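Local coordinates for Dbv8 protein (PDB 4MFZ) that probably transfers long aliphatic acyl groups such as decanoyl from acyl-CoA to an amine of glycopeptide antibiotics, as a GNAT-family N-acyltransferase, at residues G107-K112 and F244-A249; R171-E176 and I294-F299; A264-E269 and R327-R332. One frame throughout, in Å; residues are numbered along the deposited sequence.

Contacts 1 and 2 each join the N-terminal domain to the GNAT-like C-terminal domain, on opposite sides of the chain's centre. Contact 1 is partly buried and works through an aromatic pair and, less surely, a water. Contact 2 is a surface contact of two helices, held by a salt bridge; one helix also borders the bound decanoyl-CoA. Contact 3 lies wholly within the C-terminal domain, farthest from the centre. It is partly buried and combines an ion pair at its exposed end with a tyrosine-tryptophan contact farther in. Contacts 2 and 3 touch where Ile294 packs on Trp329. Contact 1 stays apart, its nearest atoms about 17 Å from those of contact 3.

Contact 1 of 3, residues G107-K112 and F244-A249; sequences GDYKVK and FPEHGA
Tyr109 and His247 stand closest along the two backbones, with their CA atoms 8.6 Å apart. Tyr109 sits in a type I beta turn from Asp108 to Val111. The same turn carries an Asx turn, in which the backbone N of Lys110 donates to Asp108 OD1. The other segment follows helix 226-243, and Phe244 is the first residue to leave helical geometry. Its carbonyl still accepts a bond from the backbone N of His247.

Tyr109 reaches over to the other segment from its turn. Its ring takes the edge of the His247 imidazole on one face, a T-shaped pair with planes at 87° and centroids 4.6 Å apart. His247 ND1 lies 3.4 Å above the Tyr109 ring plane, over the ring centre. The first torsion of His247 carries its ring away from its own backbone N (chi1 -174°), and the imidazole meets the tyrosine by its ND1 corner. At the edge of the tyrosine ring, near its plane, Glu246 OE1 is 4.0 Å from Tyr109 CE2. The main polar partner of this carboxylate is elsewhere: Glu246 OE2 forms a salt bridge with Arg149. Water 1 lies 3.1 Å from Tyr109 OH. It is also close to His247 O, an unusually short approach, so the details of this bridge are doubtful.

On its far side His247 NE2 is hydrogen-bonded to the carbonyl O of Val212 in strand 211-216. Tyr109 also touches Val205 of strand 199-205. The contact therefore ties a loop of the N-terminal domain to the loop before strand 251-256 and the neighbouring strands of the GNAT-like domain. An aromatic pair supplies most of the direct touch. Because NE2 donates to a carbonyl, it probably carries a proton. That bond sets the imidazole's rotation and so presents ND1 to the Tyr109 face.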
loop_
_atom_site.group_PDB
_atom_site.type_symbol
_atom_site.label_atom_id
_atom_site.label_comp_id
_atom_site.label_asym_id
_atom_site.label_seq_id
_atom_site.Cartn_x
_atom_site.Cartn_y
_atom_site.Cartn_z
ATOM N N GLY A 107 -13.410 -4.933 -6.624
ATOM C CA GLY A 107 -12.840 -5.775 -7.670
ATOM C C GLY A 107 -12.902 -5.196 -9.058
ATOM O O GLY A 107 -12.518 -5.864 -10.013
ATOM N N ASP A 108 -13.339 -3.947 -9.178
ATOM C CA ASP A 108 -13.545 -3.363 -10.491
ATOM C C ASP A 108 -12.414 -2.422 -10.842
ATOM O O ASP A 108 -12.390 -1.264 -10.374
ATOM C CB ASP A 108 -14.892 -2.638 -10.557
ATOM C CG ASP A 108 -15.157 -2.015 -11.932
ATOM O OD1 ASP A 108 -14.284 -2.075 -12.824
ATOM O OD2 ASP A 108 -16.246 -1.446 -12.125
ATOM N N TYR A 109 -11.488 -2.900 -11.681
ATOM C CA TYR A 109 -10.279 -2.123 -12.020
ATOM C C TYR A 109 -10.511 -0.979 -13.032
ATOM O O TYR A 109 -9.605 -0.169 -13.261
ATOM C CB TYR A 109 -9.159 -3.047 -12.505
ATOM C CG TYR A 109 -9.560 -3.873 -13.699
ATOM C CD1 TYR A 109 -9.473 -3.344 -14.978
ATOM C CD2 TYR A 109 -10.047 -5.180 -13.548
ATOM C CE1 TYR A 109 -9.867 -4.066 -16.087
ATOM C CE2 TYR A 109 -10.439 -5.921 -14.660
ATOM C CZ TYR A 109 -10.350 -5.344 -15.926
ATOM O OH TYR A 109 -10.701 -6.044 -17.058
ATOM N N LYS A 110 -11.713 -0.909 -13.614
ATOM C CA LYS A 110 -12.080 0.201 -14.513
ATOM C C LYS A 110 -12.647 1.438 -13.796
ATOM O O LYS A 110 -13.090 2.361 -14.454
ATOM C CB LYS A 110 -13.109 -0.250 -15.564
ATOM C CG LYS A 110 -12.920 -1.649 -16.134
ATOM C CD LYS A 110 -13.435 -1.747 -17.571
ATOM C CE LYS A 110 -13.829 -3.167 -17.977
ATOM N NZ LYS A 110 -15.167 -3.552 -17.426
ATOM N N VAL A 111 -12.678 1.457 -12.463
ATOM C CA VAL A 111 -13.132 2.641 -11.729
ATOM C C VAL A 111 -12.026 3.071 -10.762
ATOM O O VAL A 111 -11.474 2.252 -10.020
ATOM C CB VAL A 111 -14.518 2.420 -11.030
ATOM C CG1 VAL A 111 -14.480 1.277 -10.045
ATOM C CG2 VAL A 111 -14.995 3.667 -10.293
ATOM N N LYS A 112 -11.676 4.344 -10.779
ATOM C CA LYS A 112 -10.702 4.838 -9.818
ATOM C C LYS A 112 -11.407 5.067 -8.500
ATOM O O LYS A 112 -12.443 5.724 -8.460
ATOM C CB LYS A 112 -10.044 6.120 -10.300
ATOM C CG LYS A 112 -8.991 5.892 -11.365
ATOM C CD LYS A 112 -8.244 7.185 -11.670
ATOM C CE LYS A 112 -6.887 6.899 -12.300
ATOM N NZ LYS A 112 -6.109 8.157 -12.492
ATOM N N PHE A 244 -8.538 -13.863 -13.260
ATOM C CA PHE A 244 -9.037 -12.605 -13.848
ATOM C C PHE A 244 -8.891 -12.645 -15.362
ATOM O O PHE A 244 -8.269 -11.754 -15.947
ATOM C CB PHE A 244 -8.307 -11.393 -13.257
ATOM C CG PHE A 244 -8.504 -11.261 -11.766
ATOM C CD1 PHE A 244 -7.692 -11.962 -10.877
ATOM C CD2 PHE A 244 -9.535 -10.478 -11.253
ATOM C CE1 PHE A 244 -7.897 -11.872 -9.502
ATOM C CE2 PHE A 244 -9.741 -10.381 -9.884
ATOM C CZ PHE A 244 -8.933 -11.083 -9.011
ATOM N N PRO A 245 -9.451 -13.695 -16.006
ATOM C CA PRO A 245 -9.332 -13.789 -17.474
ATOM C C PRO A 245 -9.763 -12.515 -18.210
ATOM O O PRO A 245 -9.212 -12.247 -19.267
ATOM C CB PRO A 245 -10.243 -14.979 -17.848
ATOM C CG PRO A 245 -11.009 -15.336 -16.598
ATOM C CD PRO A 245 -10.190 -14.839 -15.435
ATOM N N GLU A 246 -10.697 -11.733 -17.640
ATOM C CA GLU A 246 -11.198 -10.479 -18.259
ATOM C C GLU A 246 -10.134 -9.417 -18.394
ATOM O O GLU A 246 -10.249 -8.527 -19.242
ATOM C CB GLU A 246 -12.330 -9.801 -17.457
ATOM C CG GLU A 246 -12.994 -10.593 -16.357
ATOM C CD GLU A 246 -12.138 -10.718 -15.110
ATOM O OE1 GLU A 246 -11.667 -9.697 -14.556
ATOM O OE2 GLU A 246 -11.957 -11.865 -14.679
ATOM N N HIS A 247 -9.141 -9.450 -17.502
ATOM C CA HIS A 247 -8.150 -8.372 -17.469
ATOM C C HIS A 247 -7.255 -8.452 -18.663
ATOM O O HIS A 247 -7.249 -7.545 -19.479
ATOM C CB HIS A 247 -7.373 -8.369 -16.154
ATOM C CG HIS A 247 -6.428 -7.195 -16.001
ATOM N ND1 HIS A 247 -6.861 -5.926 -15.818
ATOM C CD2 HIS A 247 -5.039 -7.141 -15.980
ATOM C CE1 HIS A 247 -5.795 -5.102 -15.708
ATOM N NE2 HIS A 247 -4.685 -5.848 -15.809
ATOM N N GLY A 248 -6.492 -9.538 -18.768
ATOM C CA GLY A 248 -5.656 -9.842 -19.952
ATOM C C GLY A 248 -4.304 -9.145 -20.123
ATOM O O GLY A 248 -3.855 -8.958 -21.255
ATOM N N ALA A 249 -3.640 -8.759 -19.027
ATOM C CA ALA A 249 -2.377 -8.022 -19.157
ATOM C C ALA A 249 -1.241 -8.910 -19.704
ATOM O O ALA A 249 -1.152 -10.082 -19.378
ATOM C CB ALA A 249 -1.989 -7.389 -17.825
HETATM O O HOH W 1 -8.991 -5.711 -19.675
#

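Contact 2 of 3, residues R171-E176 and I294-F299; sequences RRKYGE and ILEFVF. With MFK (decanoyl-CoA), chain B.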
loop_
_atom_site.group_PDB
_atom_site.type_symbol
_atom_site.label_atom_id
_atom_site.label_comp_id
_atom_site.label_asym_id
_atom_site.label_seq_id
_atom_site.Cartn_x
_atom_site.Cartn_y
_atom_site.Cartn_z
ATOM N N ARG A 171 5.248 3.530 11.919
ATOM C CA ARG A 171 5.927 3.655 13.192
ATOM C C ARG A 171 7.450 3.759 12.997
ATOM O O ARG A 171 8.137 4.403 13.784
ATOM C CB ARG A 171 5.582 2.493 14.123
ATOM C CG ARG A 171 6.187 2.672 15.526
ATOM C CD ARG A 171 5.640 1.717 16.580
ATOM N NE ARG A 171 4.217 1.941 16.875
ATOM C CZ ARG A 171 3.741 2.923 17.642
ATOM N NH1 ARG A 171 4.556 3.800 18.210
ATOM N NH2 ARG A 171 2.436 3.027 17.849
ATOM N N ARG A 172 7.967 3.113 11.957
ATOM C CA ARG A 172 9.396 3.147 11.685
ATOM C C ARG A 172 9.790 4.537 11.201
ATOM O O ARG A 172 10.781 5.079 11.643
ATOM C CB ARG A 172 9.797 2.060 10.673
ATOM C CG ARG A 172 11.289 2.002 10.402
ATOM C CD ARG A 172 11.668 0.908 9.413
ATOM N NE ARG A 172 12.513 1.477 8.361
ATOM C CZ ARG A 172 13.463 0.827 7.685
ATOM N NH1 ARG A 172 13.728 -0.448 7.958
ATOM N NH2 ARG A 172 14.169 1.464 6.745
ATOM N N LYS A 173 9.000 5.120 10.311
ATOM C CA LYS A 173 9.286 6.458 9.819
ATOM C C LYS A 173 9.075 7.578 10.864
ATOM O O LYS A 173 9.966 8.423 11.048
ATOM C CB LYS A 173 8.518 6.724 8.524
ATOM C CG LYS A 173 8.628 8.147 8.014
ATOM C CD LYS A 173 8.068 8.278 6.606
ATOM C CE LYS A 173 8.340 9.679 6.056
ATOM N NZ LYS A 173 8.026 9.813 4.605
ATOM N N TYR A 174 7.939 7.558 11.568
ATOM C CA TYR A 174 7.543 8.675 12.469
ATOM C C TYR A 174 7.721 8.446 13.981
ATOM O O TYR A 174 7.645 9.391 14.765
ATOM C CB TYR A 174 6.104 9.149 12.192
ATOM C CG TYR A 174 5.881 9.587 10.764
ATOM C CD1 TYR A 174 6.348 10.816 10.297
ATOM C CD2 TYR A 174 5.221 8.746 9.866
ATOM C CE1 TYR A 174 6.151 11.192 8.968
ATOM C CE2 TYR A 174 5.021 9.115 8.549
ATOM C CZ TYR A 174 5.487 10.330 8.107
ATOM O OH TYR A 174 5.285 10.643 6.795
ATOM N N GLY A 175 7.955 7.209 14.396
ATOM C CA GLY A 175 8.027 6.910 15.819
ATOM C C GLY A 175 6.674 7.021 16.506
ATOM O O GLY A 175 6.606 7.209 17.724
ATOM N N GLU A 176 5.597 6.908 15.722
ATOM C CA GLU A 176 4.228 6.966 16.242
ATOM C C GLU A 176 3.288 6.151 15.342
ATOM O O GLU A 176 3.651 5.782 14.238
ATOM C CB GLU A 176 3.750 8.424 16.386
ATOM C CG GLU A 176 3.625 9.168 15.075
ATOM C CD GLU A 176 3.308 10.643 15.237
ATOM O OE1 GLU A 176 2.378 11.120 14.554
ATOM O OE2 GLU A 176 3.993 11.342 16.018
ATOM N N ILE A 294 14.409 7.734 -2.793
ATOM C CA ILE A 294 15.495 6.859 -2.341
ATOM C C ILE A 294 15.723 6.959 -0.823
ATOM O O ILE A 294 15.935 5.954 -0.152
ATOM C CB ILE A 294 16.785 7.068 -3.137
ATOM C CG1 ILE A 294 17.683 5.836 -2.991
ATOM C CG2 ILE A 294 17.461 8.373 -2.735
ATOM C CD1 ILE A 294 18.721 5.683 -4.074
ATOM N N LEU A 295 15.628 8.168 -0.293
ATOM C CA LEU A 295 15.732 8.402 1.141
ATOM C C LEU A 295 14.581 7.730 1.848
ATOM O O LEU A 295 14.752 7.221 2.955
ATOM C CB LEU A 295 15.731 9.905 1.439
ATOM C CG LEU A 295 17.017 10.651 1.041
ATOM C CD1 LEU A 295 16.836 12.166 1.131
ATOM C CD2 LEU A 295 18.217 10.185 1.848
ATOM N N GLU A 296 13.417 7.713 1.195
ATOM C CA GLU A 296 12.252 7.033 1.725
ATOM C C GLU A 296 12.476 5.529 1.829
ATOM O O GLU A 296 12.300 4.940 2.897
ATOM C CB GLU A 296 11.011 7.332 0.874
ATOM C CG GLU A 296 9.797 6.449 1.158
ATOM C CD GLU A 296 9.166 6.676 2.531
ATOM O OE1 GLU A 296 9.360 7.759 3.138
ATOM O OE2 GLU A 296 8.442 5.766 3.000
ATOM N N PHE A 297 12.847 4.900 0.723
ATOM C CA PHE A 297 12.865 3.453 0.699
ATOM C C PHE A 297 14.162 2.877 1.261
ATOM O O PHE A 297 14.220 1.693 1.579
ATOM C CB PHE A 297 12.622 2.933 -0.714
ATOM C CG PHE A 297 11.213 3.153 -1.220
ATOM C CD1 PHE A 297 10.216 2.195 -1.000
ATOM C CD2 PHE A 297 10.887 4.303 -1.941
ATOM C CE1 PHE A 297 8.924 2.398 -1.473
ATOM C CE2 PHE A 297 9.603 4.515 -2.416
ATOM C CZ PHE A 297 8.620 3.561 -2.178
ATOM N N VAL A 298 15.208 3.689 1.363
ATOM C CA VAL A 298 16.451 3.186 1.949
ATOM C C VAL A 298 16.508 3.480 3.455
ATOM O O VAL A 298 17.033 2.665 4.211
ATOM C CB VAL A 298 17.723 3.676 1.211
ATOM C CG1 VAL A 298 18.985 3.110 1.846
ATOM C CG2 VAL A 298 17.680 3.262 -0.250
ATOM N N PHE A 299 15.944 4.612 3.891
ATOM C CA PHE A 299 16.040 5.023 5.306
ATOM C C PHE A 299 14.722 5.289 6.005
ATOM O O PHE A 299 14.702 5.479 7.206
ATOM C CB PHE A 299 16.889 6.289 5.473
ATOM C CG PHE A 299 18.294 6.159 4.989
ATOM C CD1 PHE A 299 19.273 5.555 5.789
ATOM C CD2 PHE A 299 18.655 6.683 3.753
ATOM C CE1 PHE A 299 20.592 5.452 5.338
ATOM C CE2 PHE A 299 19.970 6.592 3.296
ATOM C CZ PHE A 299 20.940 5.975 4.093
HETATM C CCG MFK B . 15.313 -5.495 -9.375
HETATM C CCF MFK B . 14.455 -5.728 -10.618
HETATM C CCE MFK B . 13.075 -5.152 -10.389
HETATM C CCD MFK B . 13.129 -3.669 -10.658
HETATM C CCC MFK B . 11.724 -3.198 -10.979
HETATM C CCB MFK B . 11.252 -2.226 -9.926
HETATM C CCA MFK B . 10.018 -1.528 -10.469
HETATM C CBZ MFK B . 8.833 -1.930 -9.605
HETATM C CAK MFK B . 8.349 -0.725 -8.821
HETATM C CAJ MFK B . 8.516 -0.983 -7.317
HETATM O OAL MFK B . 8.381 -2.108 -6.826
HETATM S SAI MFK B . 8.878 0.464 -6.399
HETATM C CAH MFK B . 9.107 -0.191 -4.691
HETATM C CAG MFK B . 10.429 -0.949 -4.525
HETATM N NAF MFK B . 10.435 -1.490 -3.156
HETATM C CAE MFK B . 11.374 -1.174 -2.246
HETATM O OAM MFK B . 12.340 -0.449 -2.474
HETATM C CAD MFK B . 11.187 -1.838 -0.865
HETATM C CAC MFK B . 12.436 -1.602 0.007
HETATM N NAB MFK B . 13.648 -2.117 -0.663
HETATM C CAA MFK B . 14.104 -3.333 -0.327
HETATM O OAO MFK B . 13.548 -4.049 0.520
HETATM C CAN MFK B . 15.395 -3.798 -1.016
HETATM O OAU MFK B . 16.047 -2.697 -1.690
HETATM C CAP MFK B . 15.180 -4.985 -1.982
HETATM C CAR MFK B . 14.160 -4.601 -3.042
HETATM C CAS MFK B . 14.681 -6.241 -1.274
HETATM C CAQ MFK B . 16.506 -5.310 -2.664
HETATM O OAT MFK B . 17.437 -5.644 -1.657
HETATM P PAV MFK B . 18.645 -6.683 -1.903
HETATM O OAX MFK B . 18.151 -7.946 -2.475
HETATM O OAW MFK B . 19.461 -6.730 -0.654
HETATM O OAY MFK B . 19.402 -5.831 -3.040
HETATM P PAZ MFK B . 20.927 -5.974 -3.517
HETATM O OBA MFK B . 20.997 -5.216 -4.899
HETATM O OBB MFK B . 21.392 -7.371 -3.648
HETATM O "O5'" MFK B . 21.768 -4.993 -2.557
HETATM C "C5'" MFK B . 23.156 -4.781 -2.683
HETATM C "C4'" MFK B . 23.585 -3.865 -1.531
HETATM O "O4'" MFK B . 22.636 -2.774 -1.215
HETATM C "C3'" MFK B . 23.697 -4.635 -0.237
HETATM O "O3'" MFK B . 24.714 -4.006 0.543
HETATM P PBV MFK B . 25.815 -4.939 1.282
HETATM O OBW MFK B . 24.973 -5.577 2.463
HETATM O OBY MFK B . 26.900 -3.876 1.859
HETATM O OBX MFK B . 26.366 -6.035 0.489
HETATM C "C2'" MFK B . 22.309 -4.406 0.369
HETATM O "O2'" MFK B . 22.249 -4.639 1.763
HETATM C "C1'" MFK B . 22.092 -2.947 0.103
HETATM N N9 MFK B . 20.644 -2.610 0.100
HETATM C C8 MFK B . 19.764 -2.893 -0.867
HETATM N N7 MFK B . 18.573 -2.409 -0.490
HETATM C C5 MFK B . 18.731 -1.777 0.684
HETATM C C4 MFK B . 20.013 -1.912 1.038
HETATM N N3 MFK B . 20.472 -1.341 2.162
HETATM C C2 MFK B . 19.619 -0.640 3.157
HETATM N N1 MFK B . 18.232 -0.567 2.657
HETATM C C6 MFK B . 17.873 -1.112 1.485
HETATM N N6 MFK B . 16.609 -1.005 1.082
HETATM O O HOH W 2 16.473 -0.001 4.688
#
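Lys173 NZ donates to Glu296 OE1 at 2.9 Å, the salt bridge that joins the two helices. The ammonium meets OE1 on the syn side, 25° out of the carboxylate plane. Lys173 is stretched out along its whole length. The glutamate bends at its second torsion (chi2 68°), which turns the carboxylate toward the lysine. The two side chains cross at about a right angle, and Lys173 CE also comes within 3.6 Å of Glu296 OE1. The other oxygen, Glu296 OE2, forms a salt bridge with Arg300. The carboxylate thus lies between two positive groups, which would probably favour its charged form.

Arg172 approaches the end of the second helix. Its NH2 is 3.9 Å from Phe299 C, and Val298 O also lies at the edge of the guanidinium, near its plane. A water completes the link. It sits in the guanidinium plane, takes a weak bond from Arg172 NH2, and donates to Val298 O at 2.8 Å.

The same helix end borders the bound decanoyl-CoA. Phe297 CD1 is 3.7 Å from decanoyl-CoA OAM, a carbonyl oxygen of the pantetheine arm. Val298 CG1 lies 3.8 Å from decanoyl-CoA N1, in the adenine. Phe297 and Val298 thus belong to the pocket, while Glu296 of the same helix points its carboxylate to the N-terminal domain.

Helix 162-174 ends just after Lys173, and Gly175 leaves it with positive phi. Helix 291-299 is also near its end here. Behind it lies helix 314-324, where Val298 touches Leu315 and Phe299 touches Val319. The contact is therefore a surface bridge between the last turns of two helices, one from each domain, beside the bound acyl-CoA.

Contact 3 of 3, residues A264-E269 and R327-R332; sequences AEYLAE and RHWYQR
Within the GNAT-like domain, the loop between strand 251-256 and helix 272-277 meets the segment that leads into strand 330-337. Glu265 and Arg327 make the polar part. Their side chains come from opposite directions, and the carboxylate and guanidinium are nearly coplanar. Arg327 NH2 donates to Glu265 OE1 at 2.7 Å, with an N-H...O angle of 147°. Glu265 OE1 accepts with its syn lone pair. Arg327 NH1 adds two weak bonds, to Glu265 OE1 at 3.3 Å and Glu265 OE2 at 3.5 Å. The grip therefore rests mainly on one N-H and one oxygen. Arg327 bends at its third torsion (chi3 69°), which brings the guanidinium up to the acid.

The aromatic part lies deeper. Tyr266 CD2 touches Trp329 CH2 at 3.7 Å. The rings are oblique, with planes at 49° and centroids 5.7 Å apart. Tyr266 OH is also 3.6 Å from Arg327 NH1, so the tyrosine meets both partners. His322 of helix 314-324 lies against both rings. The backbone N of Trp329 donates to Asp291 OD1, which ties the indole's own backbone to the start of helix 291-299.

Leu267, next to Tyr266, touches the bound decanoyl-CoA, while the Tyr266 side chain stays about 8 Å from it. The loop that carries Leu267 of the pocket thus packs on the residues just before strand 330-337. This central mixed sheet flanked by helices, with acyl-CoA bound alongside, is that of the GNAT fold.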
loop_
_atom_site.group_PDB
_atom_site.type_symbol
_atom_site.label_atom_id
_atom_site.label_comp_id
_atom_site.label_asym_id
_atom_site.label_seq_id
_atom_site.Cartn_x
_atom_site.Cartn_y
_atom_site.Cartn_z
ATOM N N ALA A 264 24.703 1.564 -10.544
ATOM C CA ALA A 264 25.828 0.750 -11.048
ATOM C C ALA A 264 27.184 1.354 -10.688
ATOM O O ALA A 264 28.206 0.667 -10.747
ATOM C CB ALA A 264 25.722 0.523 -12.563
ATOM N N GLU A 265 27.185 2.630 -10.299
ATOM C CA GLU A 265 28.406 3.321 -9.895
ATOM C C GLU A 265 28.862 2.875 -8.494
ATOM O O GLU A 265 30.053 2.969 -8.139
ATOM C CB GLU A 265 28.172 4.834 -9.909
ATOM C CG GLU A 265 29.321 5.635 -10.508
ATOM C CD GLU A 265 29.386 7.081 -10.030
ATOM O OE1 GLU A 265 28.407 7.837 -10.207
ATOM O OE2 GLU A 265 30.446 7.467 -9.493
ATOM N N TYR A 266 27.911 2.354 -7.726
ATOM C CA TYR A 266 28.071 2.132 -6.297
ATOM C C TYR A 266 27.975 0.700 -5.833
ATOM O O TYR A 266 28.710 0.298 -4.949
ATOM C CB TYR A 266 27.020 2.942 -5.552
ATOM C CG TYR A 266 27.286 4.433 -5.655
ATOM C CD1 TYR A 266 28.294 5.032 -4.887
ATOM C CD2 TYR A 266 26.561 5.241 -6.550
ATOM C CE1 TYR A 266 28.554 6.392 -4.987
ATOM C CE2 TYR A 266 26.816 6.609 -6.646
ATOM C CZ TYR A 266 27.808 7.175 -5.864
ATOM O OH TYR A 266 28.080 8.528 -5.930
ATOM N N LEU A 267 27.054 -0.053 -6.418
ATOM C CA LEU A 267 26.724 -1.378 -5.925
ATOM C C LEU A 267 27.662 -2.395 -6.522
ATOM O O LEU A 267 28.205 -2.184 -7.606
ATOM C CB LEU A 267 25.278 -1.740 -6.255
ATOM C CG LEU A 267 24.163 -0.870 -5.704
ATOM C CD1 LEU A 267 22.840 -1.477 -6.153
ATOM C CD2 LEU A 267 24.211 -0.696 -4.184
ATOM N N ALA A 268 27.851 -3.490 -5.795
ATOM C CA ALA A 268 28.809 -4.520 -6.173
ATOM C C ALA A 268 28.274 -5.378 -7.310
ATOM O O ALA A 268 27.056 -5.445 -7.555
ATOM C CB ALA A 268 29.182 -5.377 -4.968
ATOM N N GLU A 269 29.200 -6.038 -7.999
ATOM C CA GLU A 269 28.884 -6.789 -9.203
ATOM C C GLU A 269 27.789 -7.840 -9.014
ATOM O O GLU A 269 26.985 -8.052 -9.908
ATOM C CB GLU A 269 30.147 -7.417 -9.788
ATOM C CG GLU A 269 31.106 -6.379 -10.360
ATOM C CD GLU A 269 31.791 -6.827 -11.651
ATOM O OE1 GLU A 269 31.931 -8.058 -11.884
ATOM O OE2 GLU A 269 32.191 -5.929 -12.433
ATOM N N ARG A 327 25.394 15.672 -5.563
ATOM C CA ARG A 327 24.826 14.934 -6.713
ATOM C C ARG A 327 23.395 14.449 -6.443
ATOM O O ARG A 327 22.931 14.526 -5.314
ATOM C CB ARG A 327 25.740 13.771 -7.095
ATOM C CG ARG A 327 27.097 14.242 -7.579
ATOM C CD ARG A 327 28.054 13.089 -7.834
ATOM N NE ARG A 327 27.636 12.295 -8.987
ATOM C CZ ARG A 327 28.177 11.124 -9.329
ATOM N NH1 ARG A 327 29.165 10.593 -8.611
ATOM N NH2 ARG A 327 27.721 10.477 -10.394
ATOM N N HIS A 328 22.708 13.946 -7.465
ATOM C CA HIS A 328 21.272 13.592 -7.332
ATOM C C HIS A 328 20.850 12.229 -7.795
ATOM O O HIS A 328 21.429 11.673 -8.718
ATOM C CB HIS A 328 20.389 14.664 -7.977
ATOM C CG HIS A 328 20.482 15.997 -7.278
ATOM N ND1 HIS A 328 21.320 16.973 -7.690
ATOM C CD2 HIS A 328 19.859 16.470 -6.118
ATOM C CE1 HIS A 328 21.217 18.036 -6.852
ATOM N NE2 HIS A 328 20.324 17.721 -5.887
ATOM N N TRP A 329 19.797 11.712 -7.159
ATOM C CA TRP A 329 19.186 10.436 -7.531
ATOM C C TRP A 329 17.957 10.618 -8.365
ATOM O O TRP A 329 17.200 11.564 -8.157
ATOM C CB TRP A 329 18.826 9.669 -6.272
ATOM C CG TRP A 329 20.048 9.292 -5.481
ATOM C CD1 TRP A 329 20.541 9.907 -4.328
ATOM C CD2 TRP A 329 20.993 8.222 -5.793
ATOM N NE1 TRP A 329 21.700 9.285 -3.902
ATOM C CE2 TRP A 329 22.024 8.261 -4.741
ATOM C CE3 TRP A 329 21.080 7.255 -6.795
ATOM C CZ2 TRP A 329 23.083 7.359 -4.713
ATOM C CZ3 TRP A 329 22.158 6.356 -6.759
ATOM C CH2 TRP A 329 23.131 6.402 -5.734
ATOM N N TYR A 330 17.733 9.689 -9.297
ATOM C CA TYR A 330 16.520 9.691 -10.143
ATOM C C TYR A 330 15.689 8.409 -10.030
ATOM O O TYR A 330 16.219 7.333 -9.783
ATOM C CB TYR A 330 16.882 9.996 -11.613
ATOM C CG TYR A 330 17.598 11.314 -11.708
ATOM C CD1 TYR A 330 16.879 12.508 -11.817
ATOM C CD2 TYR A 330 18.992 11.382 -11.611
ATOM C CE1 TYR A 330 17.526 13.735 -11.859
ATOM C CE2 TYR A 330 19.646 12.600 -11.649
ATOM C CZ TYR A 330 18.908 13.769 -11.769
ATOM O OH TYR A 330 19.553 14.982 -11.807
ATOM N N GLN A 331 14.375 8.547 -10.179
ATOM C CA GLN A 331 13.484 7.426 -10.402
ATOM C C GLN A 331 13.374 7.197 -11.894
ATOM O O GLN A 331 13.379 8.165 -12.669
ATOM C CB GLN A 331 12.099 7.775 -9.908
ATOM C CG GLN A 331 11.974 7.870 -8.404
ATOM C CD GLN A 331 10.527 7.957 -8.007
ATOM O OE1 GLN A 331 9.946 7.011 -7.479
ATOM N NE2 GLN A 331 9.919 9.085 -8.307
ATOM N N ARG A 332 13.259 5.942 -12.313
ATOM C CA ARG A 332 12.950 5.656 -13.722
ATOM C C ARG A 332 11.727 4.765 -13.818
ATOM O O ARG A 332 11.454 3.975 -12.905
ATOM C CB ARG A 332 14.136 5.024 -14.484
ATOM C CG ARG A 332 15.497 5.658 -14.220
ATOM C CD ARG A 332 15.738 6.939 -15.006
ATOM N NE ARG A 332 16.326 6.613 -16.295
ATOM C CZ ARG A 332 15.627 6.515 -17.410
ATOM N NH1 ARG A 332 14.344 6.745 -17.375
ATOM N NH2 ARG A 332 16.205 6.195 -18.549
#